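Local coordinates for protein telomerase reverse transcriptase (Takifugu rubripes, PDB 4LMO) that serves as the RNA-binding domain of telomerase, the reverse transcriptase that extends chromosome ends by copying a template within its own RNA subunit, at residues G12-F23 with G211-F221. Sequence-based numbering, arbitrary orientation.
Sequences GFLYGGRGMRSF and GFVVGLVRACF
In this telomerase RNA-binding domain the TFLY motif, which takes part in RNA binding, ends helix 6-15, and the glycine-rich loop after it docks on the last turns of helix 191-220. Two carbonyls at that helix's C-terminal end receive the loop: Gly17 N donates a hydrogen bond to Arg218 O (2.8 Å) and Gly19 N one to Ala219 O (2.9 Å). Gly16 has positive phi, and a CB there would clash with Arg218 O. The Arg218 chain, bent at chi3 (50°), brings its guanidinium to the C-terminal end of helix 6-15, one face against Gly16 CA and NH2 2.9 Å from Phe13 O, though poorly angled for a hydrogen bond. Phe23 CG lies anti to the backbone N (chi1 175°), bringing the ring edge-on against Gly215, whose lack of a CB lets CE1 approach the helix backbone. Leu216 CD2 covers one ring face, 4.0 Å from the centroid, while the leading edge meets the Phe212 face in an offset edge-to-face pair, planes at 72°. With an alanine at Phe23, the Phe212 face is likely to lose its edge-on partner and Leu216 CD2 the ring it rests on. Beside them Met20 curls back, its SD 3.6 Å from Cys220 SG and its CE against Leu216 CD2.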
ATOM      1  N   GLY A  12      -2.746 -12.112   9.256  1.00 46.36           N
ATOM      2  CA  GLY A  12      -2.146 -11.036   8.472  1.00 44.89           C
ATOM      3  C   GLY A  12      -3.082  -9.853   8.312  1.00 43.53           C
ATOM      4  O   GLY A  12      -2.667  -8.704   8.450  1.00 42.09           O
ATOM      5  N   PHE A  13      -4.349 -10.143   8.024  1.00 43.57           N
ATOM      6  CA  PHE A  13      -5.379  -9.114   7.906  1.00 43.20           C
ATOM      7  C   PHE A  13      -5.564  -8.338   9.214  1.00 41.91           C
ATOM      8  O   PHE A  13      -5.652  -7.110   9.204  1.00 41.25           O
ATOM      9  CB  PHE A  13      -6.705  -9.735   7.440  1.00 45.33           C
ATOM     10  CG  PHE A  13      -7.870  -8.782   7.456  1.00 46.29           C
ATOM     11  CD1 PHE A  13      -7.967  -7.757   6.515  1.00 46.42           C
ATOM     12  CD2 PHE A  13      -8.882  -8.916   8.403  1.00 47.13           C
ATOM     13  CE1 PHE A  13      -9.044  -6.879   6.530  1.00 46.89           C
ATOM     14  CE2 PHE A  13      -9.962  -8.045   8.421  1.00 47.18           C
ATOM     15  CZ  PHE A  13     -10.042  -7.025   7.483  1.00 47.08           C
ATOM     16  N   LEU A  14      -5.611  -9.062  10.330  1.00 41.14           N
ATOM     17  CA  LEU A  14      -5.828  -8.453  11.642  1.00 40.49           C
ATOM     18  C   LEU A  14      -4.616  -7.694  12.172  1.00 38.91           C
ATOM     19  O   LEU A  14      -4.756  -6.581  12.680  1.00 39.28           O
ATOM     20  CB  LEU A  14      -6.236  -9.510  12.672  1.00 41.57           C
ATOM     21  CG  LEU A  14      -7.642 -10.101  12.670  1.00 43.07           C
ATOM     22  CD1 LEU A  14      -7.736 -11.170  13.748  1.00 44.45           C
ATOM     23  CD2 LEU A  14      -8.698  -9.026  12.887  1.00 42.82           C
ATOM     24  N   TYR A  15      -3.435  -8.295  12.055  1.00 37.11           N
ATOM     25  CA  TYR A  15      -2.251  -7.802  12.758  1.00 35.86           C
ATOM     26  C   TYR A  15      -1.038  -7.503  11.876  1.00 35.77           C
ATOM     27  O   TYR A  15      -0.076  -6.885  12.342  1.00 35.74           O
ATOM     28  CB  TYR A  15      -1.870  -8.770  13.891  1.00 35.36           C
ATOM     29  CG  TYR A  15      -2.955  -8.914  14.936  1.00 35.07           C
ATOM     30  CD1 TYR A  15      -3.222  -7.882  15.835  1.00 34.40           C
ATOM     31  CD2 TYR A  15      -3.724 -10.075  15.020  1.00 35.42           C
ATOM     32  CE1 TYR A  15      -4.218  -8.002  16.787  1.00 34.69           C
ATOM     33  CE2 TYR A  15      -4.726 -10.203  15.970  1.00 35.69           C
ATOM     34  CZ  TYR A  15      -4.967  -9.163  16.851  1.00 35.28           C
ATOM     35  OH  TYR A  15      -5.956  -9.283  17.795  1.00 35.73           O
ATOM     36  N   GLY A  16      -1.080  -7.942  10.619  1.00 35.35           N
ATOM     37  CA  GLY A  16       0.012  -7.702   9.678  1.00 34.88           C
ATOM     38  C   GLY A  16       1.259  -8.517   9.962  1.00 35.18           C
ATOM     39  O   GLY A  16       1.275  -9.355  10.866  1.00 35.03           O
ATOM     40  N   GLY A  17       2.303  -8.266   9.175  1.00 35.25           N
ATOM     41  CA  GLY A  17       3.602  -8.911   9.350  1.00 35.92           C
ATOM     42  C   GLY A  17       3.639 -10.366   8.921  1.00 36.61           C
ATOM     43  O   GLY A  17       4.306 -11.182   9.554  1.00 37.13           O
ATOM     44  N   ARG A  18       2.927 -10.686   7.843  1.00 37.41           N
ATOM     45  CA  ARG A  18       2.852 -12.059   7.328  1.00 38.72           C
ATOM     46  C   ARG A  18       3.096 -12.132   5.819  1.00 38.75           C
ATOM     47  O   ARG A  18       2.818 -13.153   5.192  1.00 39.92           O
ATOM     48  CB  ARG A  18       1.488 -12.692   7.651  1.00 39.95           C
ATOM     49  CG  ARG A  18       1.064 -12.641   9.114  1.00 41.23           C
ATOM     50  CD  ARG A  18       1.690 -13.747   9.947  1.00 43.05           C
ATOM     51  NE  ARG A  18       1.173 -13.722  11.314  1.00 43.72           N
ATOM     52  CZ  ARG A  18       1.469 -14.609  12.261  1.00 44.63           C
ATOM     53  NH1 ARG A  18       2.289 -15.624  12.011  1.00 45.10           N
ATOM     54  NH2 ARG A  18       0.936 -14.478  13.468  1.00 45.53           N
ATOM     55  N   GLY A  19       3.607 -11.052   5.238  1.00 38.58           N
ATOM     56  CA  GLY A  19       3.885 -11.024   3.808  1.00 38.91           C
ATOM     57  C   GLY A  19       2.711 -10.594   2.947  1.00 38.99           C
ATOM     58  O   GLY A  19       1.652 -10.217   3.454  1.00 38.09           O
ATOM     59  N   MET A  20       2.905 -10.690   1.635  1.00 39.66           N
ATOM     60  CA  MET A  20       2.009 -10.092   0.646  1.00 40.55           C
ATOM     61  C   MET A  20       0.663 -10.791   0.439  1.00 41.84           C
ATOM     62  O   MET A  20      -0.227 -10.234  -0.206  1.00 42.01           O
ATOM     63  CB  MET A  20       2.737  -9.950  -0.694  1.00 40.49           C
ATOM     64  CG  MET A  20       3.828  -8.893  -0.690  1.00 40.05           C
ATOM     65  SD  MET A  20       3.184  -7.241  -0.365  1.00 39.25           S
ATOM     66  CE  MET A  20       2.440  -6.857  -1.947  1.00 39.39           C
ATOM     67  N   ARG A  21       0.506 -11.993   0.987  1.00 43.34           N
ATOM     68  CA  ARG A  21      -0.717 -12.771   0.786  1.00 45.18           C
ATOM     69  C   ARG A  21      -1.970 -12.060   1.315  1.00 43.68           C
ATOM     70  O   ARG A  21      -3.037 -12.141   0.704  1.00 43.91           O
ATOM     71  CB  ARG A  21      -0.584 -14.167   1.403  1.00 48.33           C
ATOM     72  CG  ARG A  21      -1.427 -15.230   0.713  1.00 51.94           C
ATOM     73  CD  ARG A  21      -1.167 -16.622   1.276  1.00 55.37           C
ATOM     74  NE  ARG A  21       0.181 -17.112   0.978  1.00 56.89           N
ATOM     75  CZ  ARG A  21       0.510 -17.816  -0.103  1.00 58.94           C
ATOM     76  NH1 ARG A  21      -0.407 -18.125  -1.013  1.00 59.85           N
ATOM     77  NH2 ARG A  21       1.764 -18.213  -0.276  1.00 59.52           N
ATOM     78  N   SER A  22      -1.834 -11.355   2.436  1.00 42.72           N
ATOM     79  CA  SER A  22      -2.958 -10.621   3.022  1.00 41.33           C
ATOM     80  C   SER A  22      -2.984  -9.134   2.636  1.00 39.52           C
ATOM     81  O   SER A  22      -3.721  -8.344   3.233  1.00 39.50           O
ATOM     82  CB  SER A  22      -2.985 -10.794   4.545  1.00 41.94           C
ATOM     83  OG  SER A  22      -1.780 -10.344   5.132  1.00 43.12           O
ATOM     84  N   PHE A  23      -2.189  -8.764   1.633  1.00 37.49           N
ATOM     85  CA  PHE A  23      -2.180  -7.399   1.103  1.00 35.58           C
ATOM     86  C   PHE A  23      -3.453  -7.117   0.306  1.00 35.18           C
ATOM     87  O   PHE A  23      -3.923  -7.973  -0.448  1.00 35.50           O
ATOM     88  CB  PHE A  23      -0.935  -7.169   0.236  1.00 34.92           C
ATOM     89  CG  PHE A  23      -0.899  -5.830  -0.448  1.00 34.04           C
ATOM     90  CD1 PHE A  23      -0.797  -4.655   0.288  1.00 33.32           C
ATOM     91  CD2 PHE A  23      -0.944  -5.745  -1.835  1.00 34.07           C
ATOM     92  CE1 PHE A  23      -0.756  -3.421  -0.345  1.00 32.92           C
ATOM     93  CE2 PHE A  23      -0.896  -4.515  -2.474  1.00 33.86           C
ATOM     94  CZ  PHE A  23      -0.805  -3.352  -1.728  1.00 33.07           C
ATOM     95  N   GLY A 211      -4.055   2.960   1.899  1.00 28.62           N
ATOM     96  CA  GLY A 211      -4.312   1.625   1.382  1.00 28.86           C
ATOM     97  C   GLY A 211      -3.069   0.976   0.817  1.00 28.88           C
ATOM     98  O   GLY A 211      -2.676  -0.107   1.254  1.00 29.60           O
ATOM     99  N   PHE A 212      -2.444   1.641  -0.150  1.00 28.46           N
ATOM    100  CA  PHE A 212      -1.316   1.057  -0.865  1.00 28.45           C
ATOM    101  C   PHE A 212      -0.020   1.086  -0.052  1.00 27.97           C
ATOM    102  O   PHE A 212       0.489   0.032   0.337  1.00 28.02           O
ATOM    103  CB  PHE A 212      -1.133   1.708  -2.248  1.00 28.70           C
ATOM    104  CG  PHE A 212      -0.193   0.958  -3.153  1.00 28.85           C
ATOM    105  CD1 PHE A 212      -0.612  -0.192  -3.813  1.00 29.05           C
ATOM    106  CD2 PHE A 212       1.111   1.398  -3.343  1.00 28.95           C
ATOM    107  CE1 PHE A 212       0.252  -0.890  -4.643  1.00 29.29           C
ATOM    108  CE2 PHE A 212       1.981   0.708  -4.173  1.00 29.01           C
ATOM    109  CZ  PHE A 212       1.552  -0.440  -4.821  1.00 29.52           C
ATOM    110  N   VAL A 213       0.498   2.283   0.216  1.00 27.82           N
ATOM    111  CA  VAL A 213       1.791   2.437   0.893  1.00 27.53           C
ATOM    112  C   VAL A 213       1.823   1.781   2.275  1.00 27.62           C
ATOM    113  O   VAL A 213       2.679   0.932   2.545  1.00 27.94           O
ATOM    114  CB  VAL A 213       2.231   3.917   0.953  1.00 27.77           C
ATOM    115  CG1 VAL A 213       3.388   4.116   1.928  1.00 27.75           C
ATOM    116  CG2 VAL A 213       2.614   4.405  -0.439  1.00 27.37           C
ATOM    117  N   VAL A 214       0.877   2.154   3.133  1.00 27.31           N
ATOM    118  CA  VAL A 214       0.775   1.575   4.478  1.00 27.07           C
ATOM    119  C   VAL A 214       0.494   0.066   4.429  1.00 26.67           C
ATOM    120  O   VAL A 214       0.996  -0.692   5.264  1.00 26.71           O
ATOM    121  CB  VAL A 214      -0.266   2.328   5.337  1.00 26.86           C
ATOM    122  CG1 VAL A 214      -0.628   1.548   6.593  1.00 26.91           C
ATOM    123  CG2 VAL A 214       0.265   3.709   5.700  1.00 26.89           C
ATOM    124  N   GLY A 215      -0.289  -0.358   3.440  1.00 26.48           N
ATOM    125  CA  GLY A 215      -0.545  -1.780   3.196  1.00 26.61           C
ATOM    126  C   GLY A 215       0.736  -2.574   3.010  1.00 26.68           C
ATOM    127  O   GLY A 215       0.919  -3.627   3.619  1.00 27.14           O
ATOM    128  N   LEU A 216       1.630  -2.053   2.176  1.00 26.64           N
ATOM    129  CA  LEU A 216       2.921  -2.684   1.922  1.00 27.27           C
ATOM    130  C   LEU A 216       3.770  -2.766   3.185  1.00 27.48           C
ATOM    131  O   LEU A 216       4.378  -3.800   3.467  1.00 27.81           O
ATOM    132  CB  LEU A 216       3.674  -1.929   0.826  1.00 27.55           C
ATOM    133  CG  LEU A 216       2.996  -1.880  -0.547  1.00 27.98           C
ATOM    134  CD1 LEU A 216       3.693  -0.877  -1.453  1.00 27.91           C
ATOM    135  CD2 LEU A 216       2.960  -3.259  -1.188  1.00 28.79           C
ATOM    136  N   VAL A 217       3.801  -1.670   3.938  1.00 27.80           N
ATOM    137  CA  VAL A 217       4.536  -1.603   5.192  1.00 28.14           C
ATOM    138  C   VAL A 217       3.971  -2.618   6.193  1.00 29.07           C
ATOM    139  O   VAL A 217       4.730  -3.373   6.807  1.00 29.54           O
ATOM    140  CB  VAL A 217       4.541  -0.166   5.768  1.00 28.00           C
ATOM    141  CG1 VAL A 217       5.279  -0.108   7.098  1.00 28.10           C
ATOM    142  CG2 VAL A 217       5.177   0.803   4.782  1.00 27.59           C
ATOM    143  N   ARG A 218       2.643  -2.646   6.330  1.00 29.55           N
ATOM    144  CA  ARG A 218       1.954  -3.602   7.210  1.00 30.39           C
ATOM    145  C   ARG A 218       2.251  -5.062   6.871  1.00 30.14           C
ATOM    146  O   ARG A 218       2.470  -5.876   7.769  1.00 30.51           O
ATOM    147  CB  ARG A 218       0.438  -3.375   7.185  1.00 31.77           C
ATOM    148  CG  ARG A 218      -0.084  -2.476   8.296  1.00 33.61           C
ATOM    149  CD  ARG A 218      -1.606  -2.351   8.282  1.00 34.75           C
ATOM    150  NE  ARG A 218      -2.286  -3.648   8.218  1.00 37.20           N
ATOM    151  CZ  ARG A 218      -2.561  -4.426   9.265  1.00 38.31           C
ATOM    152  NH1 ARG A 218      -2.216  -4.061  10.494  1.00 39.62           N
ATOM    153  NH2 ARG A 218      -3.183  -5.583   9.081  1.00 38.37           N
ATOM    154  N   ALA A 219       2.257  -5.384   5.581  1.00 29.64           N
ATOM    155  CA  ALA A 219       2.450  -6.759   5.128  1.00 29.94           C
ATOM    156  C   ALA A 219       3.905  -7.230   5.218  1.00 30.63           C
ATOM    157  O   ALA A 219       4.183  -8.294   5.780  1.00 30.70           O
ATOM    158  CB  ALA A 219       1.915  -6.927   3.712  1.00 30.13           C
ATOM    159  N   CYS A 220       4.824  -6.426   4.683  1.00 30.69           N
ATOM    160  CA  CYS A 220       6.220  -6.836   4.496  1.00 31.60           C
ATOM    161  C   CYS A 220       7.120  -6.630   5.710  1.00 31.74           C
ATOM    162  O   CYS A 220       8.210  -7.197   5.778  1.00 31.82           O
ATOM    163  CB  CYS A 220       6.823  -6.111   3.292  1.00 31.72           C
ATOM    164  SG  CYS A 220       5.908  -6.369   1.759  1.00 32.84           S
ATOM    165  N   PHE A 221       6.670  -5.817   6.659  1.00 31.86           N
ATOM    166  CA  PHE A 221       7.485  -5.476   7.815  1.00 32.53           C
ATOM    167  C   PHE A 221       6.727  -5.661   9.121  1.00 34.04           C
ATOM    168  O   PHE A 221       5.499  -5.774   9.129  1.00 34.20           O
ATOM    169  CB  PHE A 221       7.975  -4.025   7.713  1.00 31.64           C
ATOM    170  CG  PHE A 221       8.829  -3.750   6.507  1.00 31.10           C
ATOM    171  CD1 PHE A 221      10.207  -3.931   6.557  1.00 31.51           C
ATOM    172  CD2 PHE A 221       8.256  -3.300   5.321  1.00 30.81           C
ATOM    173  CE1 PHE A 221      10.997  -3.678   5.442  1.00 31.76           C
ATOM    174  CE2 PHE A 221       9.038  -3.045   4.204  1.00 31.00           C
ATOM    175  CZ  PHE A 221      10.412  -3.232   4.266  1.00 31.48           C
TER